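Side-chain contact in FAD-binding PCMH-type domain-containing protein (Gibberella zeae, PDB 6YJO), which probably acts as an oxygen-dependent oxidoreductase that carries a covalently bound FAD cofactor: residues T436-K439 with R440-D443. Sequence-based numbering, arbitrary orientation.
Sequences TVLK and RFRD
V437 meets F441, and K439 meets D443, in i/i+4 contacts one turn apart within helix 431-446, an amphipathic helix packed on the seven-stranded antiparallel sheet. Four successive i+4 to i backbone hydrogen bonds hold the turn, from R440 N to T436 O (2.8 Å) through D443 N to K439 O (2.8 Å). On the buried side the V437 and F441 side chains run alongside each other in the same direction; V437 CG2 reaches F441 CZ at 3.7 Å, while V437 O sits over one face of the ring, off-centre, 3.3 Å from F441 CG. L438 CD2 adds a looser touch at 4.3 Å from F441 CD2. On the outer side the K439 chain, extended as far as CE and bent only at its last torsion, passes D443: K439 CG lies 3.3 Å from D443 OD2, but the salt bridge from K439 NZ to D443 OD2 is long, 3.9 Å. R440 bends at chi3 (43°), bringing R440 NH1 to 3.8 Å from T436 CG2, a methyl. R442 instead turns its NH1 to a salt bridge with D462. F441 meets W380 edge-to-face and also touches helix 357-371; F441 and L438 both touch strand 417-423, and L438 and R442 rest on strand 346-352 at the sheet's edge.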
ATOM      1  N   THR A 436       8.794   9.674  18.076  1.00 58.80           N
ATOM      2  CA  THR A 436      10.187   9.431  18.444  1.00 61.30           C
ATOM      3  C   THR A 436      10.522   7.945  18.435  1.00 60.76           C
ATOM      4  O   THR A 436      11.592   7.548  17.958  1.00 61.60           O
ATOM      5  CB  THR A 436      10.481  10.017  19.826  1.00 65.77           C
ATOM      6  OG1 THR A 436      10.182  11.418  19.839  1.00 68.96           O
ATOM      7  CG2 THR A 436      11.948   9.802  20.181  1.00 67.60           C
ATOM      8  N   VAL A 437       9.631   7.107  18.968  1.00 59.39           N
ATOM      9  CA  VAL A 437       9.974   5.703  19.175  1.00 58.30           C
ATOM     10  C   VAL A 437      10.080   4.971  17.842  1.00 55.03           C
ATOM     11  O   VAL A 437      10.997   4.168  17.636  1.00 54.06           O
ATOM     12  CB  VAL A 437       8.950   5.046  20.119  1.00 58.63           C
ATOM     13  CG1 VAL A 437       7.568   4.967  19.466  1.00 57.15           C
ATOM     14  CG2 VAL A 437       9.439   3.677  20.563  1.00 57.36           C
ATOM     15  N   LEU A 438       9.157   5.236  16.912  1.00 54.04           N
ATOM     16  CA  LEU A 438       9.238   4.584  15.607  1.00 54.06           C
ATOM     17  C   LEU A 438      10.450   5.069  14.818  1.00 57.46           C
ATOM     18  O   LEU A 438      11.102   4.278  14.125  1.00 57.57           O
ATOM     19  CB  LEU A 438       7.952   4.814  14.809  1.00 51.59           C
ATOM     20  CG  LEU A 438       6.680   4.078  15.254  1.00 49.28           C
ATOM     21  CD1 LEU A 438       5.668   4.041  14.117  1.00 46.67           C
ATOM     22  CD2 LEU A 438       6.972   2.667  15.752  1.00 48.93           C
ATOM     23  N   LYS A 439      10.769   6.363  14.904  1.00 59.95           N
ATOM     24  CA  LYS A 439      11.952   6.872  14.219  1.00 62.17           C
ATOM     25  C   LYS A 439      13.227   6.304  14.830  1.00 63.66           C
ATOM     26  O   LYS A 439      14.176   5.976  14.108  1.00 63.92           O
ATOM     27  CB  LYS A 439      11.970   8.402  14.265  1.00 62.80           C
ATOM     28  CG  LYS A 439      13.119   9.044  13.484  1.00 62.94           C
ATOM     29  CD  LYS A 439      12.943  10.558  13.387  1.00 64.53           C
ATOM     30  CE  LYS A 439      14.140  11.238  12.735  1.00 66.22           C
ATOM     31  NZ  LYS A 439      15.016  11.922  13.730  1.00 69.71           N
ATOM     32  N   ARG A 440      13.271   6.187  16.159  1.00 64.69           N
ATOM     33  CA  ARG A 440      14.427   5.579  16.810  1.00 65.96           C
ATOM     34  C   ARG A 440      14.624   4.141  16.345  1.00 66.43           C
ATOM     35  O   ARG A 440      15.761   3.694  16.154  1.00 69.34           O
ATOM     36  CB  ARG A 440      14.260   5.650  18.330  1.00 67.12           C
ATOM     37  CG  ARG A 440      15.223   4.776  19.116  1.00 70.09           C
ATOM     38  CD  ARG A 440      15.218   5.126  20.601  1.00 75.24           C
ATOM     39  NE  ARG A 440      13.864   5.335  21.116  1.00 77.83           N
ATOM     40  CZ  ARG A 440      13.441   6.428  21.751  1.00 81.31           C
ATOM     41  NH1 ARG A 440      14.261   7.445  21.989  1.00 84.79           N
ATOM     42  NH2 ARG A 440      12.184   6.496  22.165  1.00 82.15           N
ATOM     43  N   PHE A 441      13.530   3.400  16.156  1.00 63.83           N
ATOM     44  CA  PHE A 441      13.643   2.053  15.604  1.00 62.24           C
ATOM     45  C   PHE A 441      14.147   2.097  14.166  1.00 61.72           C
ATOM     46  O   PHE A 441      15.099   1.394  13.807  1.00 62.59           O
ATOM     47  CB  PHE A 441      12.291   1.336  15.663  1.00 59.77           C
ATOM     48  CG  PHE A 441      11.812   1.027  17.056  1.00 59.51           C
ATOM     49  CD1 PHE A 441      12.685   1.016  18.134  1.00 60.55           C
ATOM     50  CD2 PHE A 441      10.477   0.733  17.283  1.00 58.03           C
ATOM     51  CE1 PHE A 441      12.233   0.723  19.407  1.00 59.75           C
ATOM     52  CE2 PHE A 441      10.023   0.441  18.550  1.00 57.92           C
ATOM     53  CZ  PHE A 441      10.902   0.437  19.615  1.00 58.71           C
ATOM     54  N   ARG A 442      13.510   2.916  13.327  1.00 59.29           N
ATOM     55  CA  ARG A 442      13.886   2.981  11.918  1.00 58.21           C
ATOM     56  C   ARG A 442      15.344   3.395  11.748  1.00 57.91           C
ATOM     57  O   ARG A 442      16.075   2.800  10.946  1.00 56.59           O
ATOM     58  CB  ARG A 442      12.945   3.941  11.181  1.00 59.44           C
ATOM     59  CG  ARG A 442      13.493   4.517   9.882  1.00 60.89           C
ATOM     60  CD  ARG A 442      12.392   5.171   9.047  1.00 61.01           C
ATOM     61  NE  ARG A 442      12.676   6.575   8.750  1.00 63.99           N
ATOM     62  CZ  ARG A 442      12.173   7.612   9.418  1.00 65.34           C
ATOM     63  NH1 ARG A 442      11.340   7.429  10.437  1.00 66.18           N
ATOM     64  NH2 ARG A 442      12.503   8.846   9.059  1.00 65.38           N
ATOM     65  N   ASP A 443      15.793   4.401  12.500  1.00 59.10           N
ATOM     66  CA  ASP A 443      17.170   4.866  12.352  1.00 62.50           C
ATOM     67  C   ASP A 443      18.171   3.806  12.795  1.00 64.65           C
ATOM     68  O   ASP A 443      19.240   3.667  12.191  1.00 67.85           O
ATOM     69  CB  ASP A 443      17.378   6.153  13.146  1.00 64.94           C
ATOM     70  CG  ASP A 443      16.560   7.305  12.607  1.00 64.26           C
ATOM     71  OD1 ASP A 443      16.208   7.271  11.409  1.00 63.09           O
ATOM     72  OD2 ASP A 443      16.268   8.242  13.377  1.00 64.94           O
TER